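Local coordinates for protein ECF RNA polymerase sigma factor SigK (Mycobacterium tuberculosis, PDB 4NQW) that probably directs RNA polymerase to specific promoters as an initiation factor, once released from the anti-sigma factor that holds it inactive, at residues E70-Q73 and E74-E78; M100-R103 and R104-R108; R53-G56 and L57-V61. All coordinates share one frame; numbering follows the deposited sequence.

Contact 1. Residues E70-Q73 and E74-E78. With CD (cadmium ion), chain F.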
ATOM      1  N   GLU A  70      12.921 -10.842   5.567  1.00 22.64           N
ATOM      2  CA  GLU A  70      11.950 -11.920   5.782  1.00 24.88           C
ATOM      3  C   GLU A  70      10.534 -11.526   5.358  1.00 22.10           C
ATOM      4  O   GLU A  70       9.816 -12.329   4.764  1.00 21.05           O
ATOM      5  CB  GLU A  70      11.954 -12.364   7.244  1.00 28.60           C
ATOM      6  CG  GLU A  70      13.252 -13.036   7.663  1.00 31.68           C
ATOM      7  CD  GLU A  70      13.215 -13.577   9.078  1.00 33.94           C
ATOM      8  OE1 GLU A  70      12.204 -13.373   9.783  1.00 34.79           O
ATOM      9  OE2 GLU A  70      14.207 -14.213   9.484  1.00 34.84           O
ATOM     10  N   THR A  71      10.139 -10.295   5.667  1.00 19.89           N
ATOM     11  CA  THR A  71       8.829  -9.780   5.273  1.00 18.94           C
ATOM     12  C   THR A  71       8.707  -9.700   3.750  1.00 18.58           C
ATOM     13  O   THR A  71       7.673 -10.061   3.192  1.00 17.91           O
ATOM     14  CB  THR A  71       8.569  -8.393   5.887  1.00 19.12           C
ATOM     15  OG1 THR A  71       8.738  -8.460   7.308  1.00 18.27           O
ATOM     16  CG2 THR A  71       7.161  -7.900   5.566  1.00 19.61           C
ATOM     17  N   THR A  72       9.764  -9.236   3.086  1.00 17.51           N
ATOM     18  CA  THR A  72       9.788  -9.156   1.623  1.00 18.75           C
ATOM     19  C   THR A  72       9.611 -10.535   0.978  1.00 19.87           C
ATOM     20  O   THR A  72       8.914 -10.661  -0.028  1.00 20.88           O
ATOM     21  CB  THR A  72      11.080  -8.480   1.113  1.00 19.70           C
ATOM     22  OG1 THR A  72      11.151  -7.142   1.621  1.00 19.34           O
ATOM     23  CG2 THR A  72      11.113  -8.427  -0.410  1.00 20.57           C
ATOM     24  N   GLN A  73      10.231 -11.560   1.564  1.00 21.58           N
ATOM     25  CA  GLN A  73      10.048 -12.944   1.112  1.00 24.50           C
ATOM     26  C   GLN A  73       8.597 -13.385   1.235  1.00 25.71           C
ATOM     27  O   GLN A  73       8.039 -13.967   0.305  1.00 25.38           O
ATOM     28  CB  GLN A  73      10.905 -13.909   1.929  1.00 26.53           C
ATOM     29  CG  GLN A  73      12.381 -13.888   1.601  1.00 28.53           C
ATOM     30  CD  GLN A  73      13.146 -14.929   2.396  1.00 30.56           C
ATOM     31  OE1 GLN A  73      13.083 -14.953   3.626  1.00 32.87           O
ATOM     32  NE2 GLN A  73      13.863 -15.798   1.701  1.00 30.25           N
ATOM     33  N   GLU A  74       8.004 -13.125   2.398  1.00 27.97           N
ATOM     34  CA  GLU A  74       6.603 -13.459   2.641  1.00 30.40           C
ATOM     35  C   GLU A  74       5.705 -12.797   1.602  1.00 25.98           C
ATOM     36  O   GLU A  74       4.755 -13.409   1.120  1.00 24.70           O
ATOM     37  CB  GLU A  74       6.176 -13.028   4.048  1.00 35.92           C
ATOM     38  CG  GLU A  74       6.764 -13.869   5.172  1.00 41.43           C
ATOM     39  CD  GLU A  74       6.413 -13.347   6.558  1.00 46.82           C
ATOM     40  OE1 GLU A  74       5.634 -12.375   6.669  1.00 47.23           O
ATOM     41  OE2 GLU A  74       6.924 -13.915   7.546  1.00 47.17           O
ATOM     42  N   ILE A  75       6.024 -11.550   1.256  1.00 23.01           N
ATOM     43  CA  ILE A  75       5.238 -10.777   0.293  1.00 21.02           C
ATOM     44  C   ILE A  75       5.253 -11.438  -1.082  1.00 21.07           C
ATOM     45  O   ILE A  75       4.200 -11.657  -1.673  1.00 21.37           O
ATOM     46  CB  ILE A  75       5.733  -9.315   0.193  1.00 20.07           C
ATOM     47  CG1 ILE A  75       5.438  -8.577   1.502  1.00 17.35           C
ATOM     48  CG2 ILE A  75       5.046  -8.587  -0.954  1.00 21.94           C
ATOM     49  CD1 ILE A  75       6.246  -7.314   1.722  1.00 15.07           C
ATOM     50  N   TYR A  76       6.439 -11.771  -1.582  1.00 21.89           N
ATOM     51  CA  TYR A  76       6.559 -12.405  -2.899  1.00 22.11           C
ATOM     52  C   TYR A  76       6.104 -13.868  -2.913  1.00 23.70           C
ATOM     53  O   TYR A  76       5.740 -14.387  -3.971  1.00 23.92           O
ATOM     54  CB  TYR A  76       7.979 -12.256  -3.454  1.00 20.32           C
ATOM     55  CG  TYR A  76       8.247 -10.852  -3.936  1.00 19.93           C
ATOM     56  CD1 TYR A  76       9.006  -9.963  -3.181  1.00 20.60           C
ATOM     57  CD2 TYR A  76       7.709 -10.400  -5.135  1.00 19.59           C
ATOM     58  CE1 TYR A  76       9.236  -8.667  -3.617  1.00 20.87           C
ATOM     59  CE2 TYR A  76       7.931  -9.108  -5.578  1.00 19.88           C
ATOM     60  CZ  TYR A  76       8.695  -8.246  -4.817  1.00 20.49           C
ATOM     61  OH  TYR A  76       8.919  -6.966  -5.262  1.00 20.32           O
ATOM     62  N   LEU A  77       6.103 -14.523  -1.753  1.00 25.03           N
ATOM     63  CA  LEU A  77       5.475 -15.844  -1.636  1.00 26.86           C
ATOM     64  C   LEU A  77       3.961 -15.698  -1.805  1.00 26.71           C
ATOM     65  O   LEU A  77       3.340 -16.499  -2.498  1.00 25.84           O
ATOM     66  CB  LEU A  77       5.820 -16.516  -0.296  1.00 27.73           C
ATOM     67  CG  LEU A  77       5.516 -18.013  -0.086  1.00 28.83           C
ATOM     68  CD1 LEU A  77       4.025 -18.301   0.062  1.00 28.01           C
ATOM     69  CD2 LEU A  77       6.112 -18.883  -1.187  1.00 31.03           C
ATOM     70  N   GLU A  78       3.371 -14.672  -1.189  1.00 28.79           N
ATOM     71  CA  GLU A  78       1.937 -14.402  -1.372  1.00 30.79           C
ATOM     72  C   GLU A  78       1.617 -13.996  -2.811  1.00 32.17           C
ATOM     73  O   GLU A  78       0.574 -14.377  -3.338  1.00 34.13           O
ATOM     74  CB  GLU A  78       1.417 -13.332  -0.401  1.00 30.35           C
ATOM     75  CG  GLU A  78      -0.087 -13.093  -0.540  1.00 32.89           C
ATOM     76  CD  GLU A  78      -0.673 -12.147   0.493  1.00 34.52           C
ATOM     77  OE1 GLU A  78      -1.875 -11.827   0.377  1.00 34.29           O
ATOM     78  OE2 GLU A  78       0.047 -11.719   1.418  1.00 35.43           O
TER
HETATM   79 CD    CD F 204      -2.189 -10.749   2.692  1.00 46.41          CD
HETATM   80  O   HOH W   1      -3.811 -12.583   3.942  1.00 21.70           O

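Contact 2. Residues M100-R103 and R104-R108. With CD (cadmium ion), chain L; CD (cadmium ion), chain C.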
ATOM      1  N   MET A 100      -0.439  -5.017  -0.591  1.00 22.31           N
ATOM      2  CA  MET A 100      -0.257  -6.219   0.228  1.00 22.69           C
ATOM      3  C   MET A 100       1.061  -6.175   1.006  1.00 20.59           C
ATOM      4  O   MET A 100       1.155  -6.730   2.100  1.00 19.72           O
ATOM      5  CB  MET A 100      -0.359  -7.495  -0.620  1.00 26.80           C
ATOM      6  CG  MET A 100       0.760  -7.719  -1.626  1.00 31.40           C
ATOM      7  SD  MET A 100       0.819  -9.411  -2.249  1.00 44.99           S
ATOM      8  CE  MET A 100      -0.820  -9.587  -2.953  1.00 46.76           C
ATOM      9  N   ALA A 101       2.065  -5.505   0.438  1.00 19.81           N
ATOM     10  CA  ALA A 101       3.361  -5.319   1.097  1.00 19.84           C
ATOM     11  C   ALA A 101       3.232  -4.390   2.298  1.00 20.46           C
ATOM     12  O   ALA A 101       3.785  -4.657   3.369  1.00 21.14           O
ATOM     13  CB  ALA A 101       4.379  -4.762   0.114  1.00 18.38           C
ATOM     14  N   HIS A 102       2.500  -3.298   2.108  1.00 20.19           N
ATOM     15  CA  HIS A 102       2.249  -2.341   3.175  1.00 18.56           C
ATOM     16  C   HIS A 102       1.421  -2.954   4.295  1.00 16.73           C
ATOM     17  O   HIS A 102       1.706  -2.751   5.476  1.00 15.05           O
ATOM     18  CB  HIS A 102       1.513  -1.124   2.631  1.00 19.36           C
ATOM     19  CG  HIS A 102       1.350  -0.037   3.639  1.00 20.25           C
ATOM     20  ND1 HIS A 102       2.358   0.852   3.932  1.00 21.82           N
ATOM     21  CD2 HIS A 102       0.312   0.289   4.444  1.00 19.79           C
ATOM     22  CE1 HIS A 102       1.944   1.685   4.867  1.00 21.23           C
ATOM     23  NE2 HIS A 102       0.706   1.367   5.195  1.00 20.13           N
ATOM     24  N   ARG A 103       0.382  -3.690   3.913  1.00 16.32           N
ATOM     25  CA  ARG A 103      -0.480  -4.362   4.876  1.00 17.26           C
ATOM     26  C   ARG A 103       0.333  -5.309   5.757  1.00 16.79           C
ATOM     27  O   ARG A 103       0.105  -5.382   6.965  1.00 18.57           O
ATOM     28  CB  ARG A 103      -1.583  -5.134   4.148  1.00 18.22           C
ATOM     29  CG  ARG A 103      -2.529  -5.903   5.060  1.00 19.99           C
ATOM     30  CD  ARG A 103      -3.402  -6.857   4.264  1.00 22.02           C
ATOM     31  NE  ARG A 103      -4.133  -7.780   5.133  1.00 26.23           N
ATOM     32  CZ  ARG A 103      -5.426  -7.686   5.442  1.00 31.96           C
ATOM     33  NH1 ARG A 103      -6.180  -6.710   4.949  1.00 36.29           N
ATOM     34  NH2 ARG A 103      -5.977  -8.587   6.246  1.00 35.09           N
ATOM     35  N   ARG A 104       1.282  -6.017   5.147  1.00 14.15           N
ATOM     36  CA  ARG A 104       2.106  -6.989   5.862  1.00 14.32           C
ATOM     37  C   ARG A 104       3.110  -6.311   6.793  1.00 15.11           C
ATOM     38  O   ARG A 104       3.297  -6.745   7.927  1.00 14.96           O
ATOM     39  CB  ARG A 104       2.835  -7.902   4.869  1.00 15.78           C
ATOM     40  CG  ARG A 104       3.417  -9.161   5.493  1.00 17.58           C
ATOM     41  CD  ARG A 104       3.877 -10.139   4.426  1.00 20.19           C
ATOM     42  NE  ARG A 104       2.759 -10.846   3.795  1.00 21.99           N
ATOM     43  CZ  ARG A 104       2.295 -12.041   4.166  1.00 22.78           C
ATOM     44  NH1 ARG A 104       2.832 -12.704   5.184  1.00 22.85           N
ATOM     45  NH2 ARG A 104       1.275 -12.581   3.511  1.00 23.91           N
ATOM     46  N   ALA A 105       3.750  -5.246   6.310  1.00 15.92           N
ATOM     47  CA  ALA A 105       4.715  -4.491   7.110  1.00 15.92           C
ATOM     48  C   ALA A 105       4.056  -3.796   8.304  1.00 17.85           C
ATOM     49  O   ALA A 105       4.564  -3.860   9.426  1.00 17.66           O
ATOM     50  CB  ALA A 105       5.432  -3.470   6.245  1.00 13.68           C
ATOM     51  N   VAL A 106       2.930  -3.129   8.053  1.00 19.90           N
ATOM     52  CA  VAL A 106       2.183  -2.436   9.105  1.00 21.60           C
ATOM     53  C   VAL A 106       1.701  -3.428  10.162  1.00 22.76           C
ATOM     54  O   VAL A 106       1.808  -3.170  11.362  1.00 22.63           O
ATOM     55  CB  VAL A 106       0.992  -1.641   8.515  1.00 20.84           C
ATOM     56  CG1 VAL A 106      -0.069  -1.347   9.571  1.00 20.30           C
ATOM     57  CG2 VAL A 106       1.490  -0.348   7.880  1.00 20.18           C
ATOM     58  N   ASP A 107       1.174  -4.560   9.707  1.00 24.94           N
ATOM     59  CA  ASP A 107       0.786  -5.646  10.604  1.00 27.81           C
ATOM     60  C   ASP A 107       1.945  -6.062  11.518  1.00 29.39           C
ATOM     61  O   ASP A 107       1.756  -6.268  12.718  1.00 28.97           O
ATOM     62  CB  ASP A 107       0.296  -6.847   9.791  1.00 29.74           C
ATOM     63  CG  ASP A 107       0.176  -8.103  10.623  1.00 32.16           C
ATOM     64  OD1 ASP A 107       1.193  -8.814  10.784  1.00 35.45           O
ATOM     65  OD2 ASP A 107      -0.940  -8.385  11.105  1.00 32.40           O
ATOM     66  N   ARG A 108       3.135  -6.183  10.935  1.00 31.19           N
ATOM     67  CA  ARG A 108       4.351  -6.542  11.674  1.00 34.35           C
ATOM     68  C   ARG A 108       4.601  -5.590  12.845  1.00 35.89           C
ATOM     69  O   ARG A 108       4.980  -6.021  13.934  1.00 35.89           O
ATOM     70  CB  ARG A 108       5.566  -6.517  10.740  1.00 36.93           C
ATOM     71  CG  ARG A 108       6.551  -7.655  10.940  1.00 43.02           C
ATOM     72  CD  ARG A 108       6.001  -8.969  10.403  1.00 48.77           C
ATOM     73  NE  ARG A 108       7.047  -9.831   9.855  1.00 52.92           N
ATOM     74  CZ  ARG A 108       7.946 -10.499  10.576  1.00 55.50           C
ATOM     75  NH1 ARG A 108       7.962 -10.417  11.904  1.00 53.52           N
ATOM     76  NH2 ARG A 108       8.849 -11.254   9.957  1.00 58.06           N
TER
HETATM   77 CD    CD L 102      -3.086  -7.320  11.394  0.60 47.59          CD
HETATM   78 CD    CD C 201       0.911 -10.476  12.551  1.00 46.88          CD
HETATM   79  O   HOH W   2       1.652  -9.376   0.885  1.00 20.64           O
HETATM   80  O   HOH W   3       3.613 -10.273  12.816  1.00 23.66           O

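Contact 3. Residues R53-G56 and L57-V61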
ATOM      1  N   ARG A  53      11.210  -1.119  -4.765  1.00 20.38           N
ATOM      2  CA  ARG A  53      10.062  -0.396  -4.220  1.00 21.85           C
ATOM      3  C   ARG A  53       9.402  -1.153  -3.063  1.00 22.14           C
ATOM      4  O   ARG A  53       8.982  -0.535  -2.082  1.00 22.83           O
ATOM      5  CB  ARG A  53       9.047  -0.080  -5.322  1.00 23.55           C
ATOM      6  CG  ARG A  53       9.487   1.060  -6.232  1.00 25.52           C
ATOM      7  CD  ARG A  53       8.394   1.517  -7.189  1.00 28.31           C
ATOM      8  NE  ARG A  53       8.644   1.112  -8.573  1.00 31.02           N
ATOM      9  CZ  ARG A  53       8.353  -0.081  -9.092  1.00 35.42           C
ATOM     10  NH1 ARG A  53       7.798  -1.033  -8.350  1.00 38.25           N
ATOM     11  NH2 ARG A  53       8.627  -0.329 -10.367  1.00 36.12           N
ATOM     12  N   VAL A  54       9.317  -2.479  -3.162  1.00 20.56           N
ATOM     13  CA  VAL A  54       8.757  -3.279  -2.066  1.00 19.52           C
ATOM     14  C   VAL A  54       9.702  -3.284  -0.864  1.00 20.22           C
ATOM     15  O   VAL A  54       9.294  -2.976   0.257  1.00 20.69           O
ATOM     16  CB  VAL A  54       8.464  -4.732  -2.488  1.00 16.65           C
ATOM     17  CG1 VAL A  54       8.044  -5.562  -1.281  1.00 14.32           C
ATOM     18  CG2 VAL A  54       7.377  -4.763  -3.552  1.00 16.60           C
ATOM     19  N   TYR A  55      10.962  -3.636  -1.107  1.00 20.40           N
ATOM     20  CA  TYR A  55      11.964  -3.706  -0.040  1.00 20.76           C
ATOM     21  C   TYR A  55      12.149  -2.356   0.652  1.00 20.06           C
ATOM     22  O   TYR A  55      12.263  -2.292   1.876  1.00 19.92           O
ATOM     23  CB  TYR A  55      13.303  -4.191  -0.594  1.00 20.48           C
ATOM     24  CG  TYR A  55      14.372  -4.356   0.457  1.00 20.28           C
ATOM     25  CD1 TYR A  55      14.303  -5.388   1.389  1.00 20.77           C
ATOM     26  CD2 TYR A  55      15.461  -3.490   0.515  1.00 18.36           C
ATOM     27  CE1 TYR A  55      15.285  -5.548   2.352  1.00 19.91           C
ATOM     28  CE2 TYR A  55      16.446  -3.642   1.474  1.00 16.44           C
ATOM     29  CZ  TYR A  55      16.353  -4.672   2.387  1.00 18.48           C
ATOM     30  OH  TYR A  55      17.327  -4.828   3.339  1.00 21.04           O
ATOM     31  N   GLY A  56      12.175  -1.288  -0.143  1.00 18.45           N
ATOM     32  CA  GLY A  56      12.301   0.069   0.380  1.00 17.27           C
ATOM     33  C   GLY A  56      11.139   0.495   1.258  1.00 16.72           C
ATOM     34  O   GLY A  56      11.333   1.181   2.264  1.00 17.13           O
ATOM     35  N   LEU A  57       9.928   0.094   0.881  1.00 15.74           N
ATOM     36  CA  LEU A  57       8.747   0.401   1.683  1.00 16.76           C
ATOM     37  C   LEU A  57       8.803  -0.349   3.008  1.00 16.81           C
ATOM     38  O   LEU A  57       8.601   0.240   4.068  1.00 16.64           O
ATOM     39  CB  LEU A  57       7.455   0.045   0.937  1.00 17.50           C
ATOM     40  CG  LEU A  57       6.163   0.229   1.745  1.00 19.01           C
ATOM     41  CD1 LEU A  57       6.037   1.648   2.285  1.00 19.56           C
ATOM     42  CD2 LEU A  57       4.952  -0.125   0.902  1.00 20.37           C
ATOM     43  N   VAL A  58       9.081  -1.648   2.936  1.00 16.14           N
ATOM     44  CA  VAL A  58       9.183  -2.483   4.130  1.00 16.04           C
ATOM     45  C   VAL A  58      10.273  -1.952   5.068  1.00 15.89           C
ATOM     46  O   VAL A  58      10.031  -1.779   6.264  1.00 15.42           O
ATOM     47  CB  VAL A  58       9.439  -3.959   3.763  1.00 15.82           C
ATOM     48  CG1 VAL A  58       9.746  -4.783   5.003  1.00 18.27           C
ATOM     49  CG2 VAL A  58       8.228  -4.540   3.044  1.00 14.03           C
ATOM     50  N   MET A  59      11.460  -1.687   4.519  1.00 16.81           N
ATOM     51  CA  MET A  59      12.544  -1.057   5.286  1.00 19.68           C
ATOM     52  C   MET A  59      12.068   0.205   5.998  1.00 19.70           C
ATOM     53  O   MET A  59      12.338   0.396   7.181  1.00 21.14           O
ATOM     54  CB  MET A  59      13.743  -0.703   4.386  1.00 22.73           C
ATOM     55  CG  MET A  59      14.889  -1.705   4.412  1.00 26.11           C
ATOM     56  SD  MET A  59      15.500  -2.108   6.066  1.00 32.46           S
ATOM     57  CE  MET A  59      15.792  -0.485   6.768  1.00 35.02           C
ATOM     58  N   ARG A  60      11.361   1.059   5.268  1.00 19.79           N
ATOM     59  CA  ARG A  60      10.848   2.309   5.815  1.00 20.99           C
ATOM     60  C   ARG A  60       9.943   2.083   7.028  1.00 21.29           C
ATOM     61  O   ARG A  60      10.055   2.795   8.026  1.00 20.97           O
ATOM     62  CB  ARG A  60      10.094   3.090   4.729  1.00 24.00           C
ATOM     63  CG  ARG A  60       9.495   4.412   5.184  1.00 26.99           C
ATOM     64  CD  ARG A  60      10.559   5.391   5.660  1.00 31.99           C
ATOM     65  NE  ARG A  60      10.174   6.013   6.930  1.00 36.38           N
ATOM     66  CZ  ARG A  60       9.610   7.214   7.066  1.00 38.42           C
ATOM     67  NH1 ARG A  60       9.350   7.984   6.010  1.00 39.87           N
ATOM     68  NH2 ARG A  60       9.308   7.655   8.283  1.00 38.92           N
ATOM     69  N   VAL A  61       9.059   1.090   6.937  1.00 21.47           N
ATOM     70  CA  VAL A  61       8.082   0.813   7.994  1.00 21.42           C
ATOM     71  C   VAL A  61       8.718   0.091   9.183  1.00 21.41           C
ATOM     72  O   VAL A  61       8.530   0.499  10.329  1.00 20.83           O
ATOM     73  CB  VAL A  61       6.889  -0.015   7.459  1.00 21.43           C
ATOM     74  CG1 VAL A  61       5.928  -0.379   8.584  1.00 22.44           C
ATOM     75  CG2 VAL A  61       6.150   0.755   6.375  1.00 20.52           C
TER

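Contact 1. Residues E70-Q73 and E74-E78
Thr-72 and Tyr-76 lie one helical turn apart, their side chains side by side and pointing the same way. Thr-72 CG2 meets the ring edge in its plane, 3.7 Å from Tyr-76 CE1. The methyl is put there by a chi1 of -61°, which sets CG2 anti to the backbone N. The same torsion turns Thr-72 OG1 back along the helix, where it hydrogen-bonds to Ser-68 O. Thr-71 OG1 does likewise with Tyr-67 O, and Thr-71 CG2 lies 4.0 Å from Ile-75 CD1. Tyr-76 OH is satisfied by Thr-50 OG1. Four backbone hydrogen bonds of helix 65-82 join residues 70-73 to 74-77. Among them, Ile-75 N reaches Thr-71 O at 2.9 Å. Glu-74 runs out extended beyond CG, and its OE1 forms a salt bridge with Arg-104. Glu-78 takes the same arginine through OE2, and its carboxylate chelates a cadmium ion, OE1 at 2.6 Å and OE2 at 2.8 Å from the metal. Residues 70-73 are the motif that interacts with the polymerase subunit RpoC. Carbonyls one turn back, plus a weak bond from Arg-108 to Thr-71, satisfy the buried threonine hydroxyls. Sharing Glu-78 OE2 between Arg-104 and cadmium probably favours its ionised form.

Contact 2. Residues M100-R103 and R104-R108
Val-106 sits one turn after His-102 and presses a methyl onto its ring. Its CB lies against the backbone, 3.3 Å from His-102 O. CG2 goes over one face of the imidazole, offset toward the rim. It is 3.7 Å from the centroid of the His-102 ring, a CH-pi contact 28° off the ring normal. With CG1 anti to the backbone N (chi1 159°), Val-106 CG2 is left beside that N, on the His-102 side. The ring also stacks on Tyr-166 of helix 156-167. His-102 and Val-106 belong to helix 93-111, part of sigma-70 domain 2, which in this family recognises the -10 element and helps melt the DNA. The backbone bond from Val-106 N to His-102 O measures 2.9 Å and is nearly straight, at 168°. On another side of the helix, a water lies at the edge of the Arg-104 guanidinium, whose outside partners are Glu-74 and Glu-78, and links NE weakly to Met-100 O. Asp-107 CB comes within 3.2 Å of Arg-103 O. Beyond it the carboxylate bridges two cadmium ions, with Asp-107 OD1 2.4 Å from one and OD2 2.4 Å from the other. An acidic side chain of the other protein chain shares the OD2-bound metal.

Contact 3. Residues R53-G56 and L57-V61
Met-59 lays its CG over one face of the Tyr-55 ring, one turn earlier in helix 42-62. The approach is offset toward the rim, with Met-59 CG 3.8 Å from Tyr-55 CE2. It is a CH-pi contact, 24° off the ring normal. The sulfur stands farther out, 5.2 Å from the centroid of the Tyr-55 ring and oblique to it, as a Met-aromatic contact. Tyr-55 leans toward the later turn because its CG is anti to the backbone N, chi1 -177°. The two side chains therefore run alongside each other. Their backbones are tied as well: Met-59 N bonds to Tyr-55 O at 2.8 Å. Next to this pair, Val-54 and Val-58 make a looser apolar contact, CG1 of the first being 4.4 Å from CG2 of the second. Val-58 N also bonds to Val-54 O at 3.0 Å. Gly-56 brings no side chain, and its carbonyl accepts Arg-60 N. The guanidinium of Arg-60 pairs with Glu-163 and makes a cation-pi contact with Tyr-167. Within domain 2, Tyr-55 and Met-59 face helix 65-82, touching Thr-72 and Ser-68. Val-54 and Leu-57 pack on Leu-97 and Leu-98 of helix 93-111, and Leu-57 also reaches helix 156-167.

The three contacts lie on three helices of sigma-70 domain 2. Contact 3 comes first along the chain, on helix 42-62. Contact 1 follows on helix 65-82 and contact 2 on helix 93-111. The centre of contact 2 is about 10 Å from each of the other two centres, which are about 12 Å apart. Each pair touches. Ile-75 of contact 1 meets Ala-101 of contact 2 and Val-58 of contact 3, and Val-54 of contact 3 packs on Ala-101. Apolar side chains thus bind the three helices together. Arg-104 also ties contact 2 to contact 1 by charge. The motif that interacts with RpoC thus sits on a helix packed against the two others.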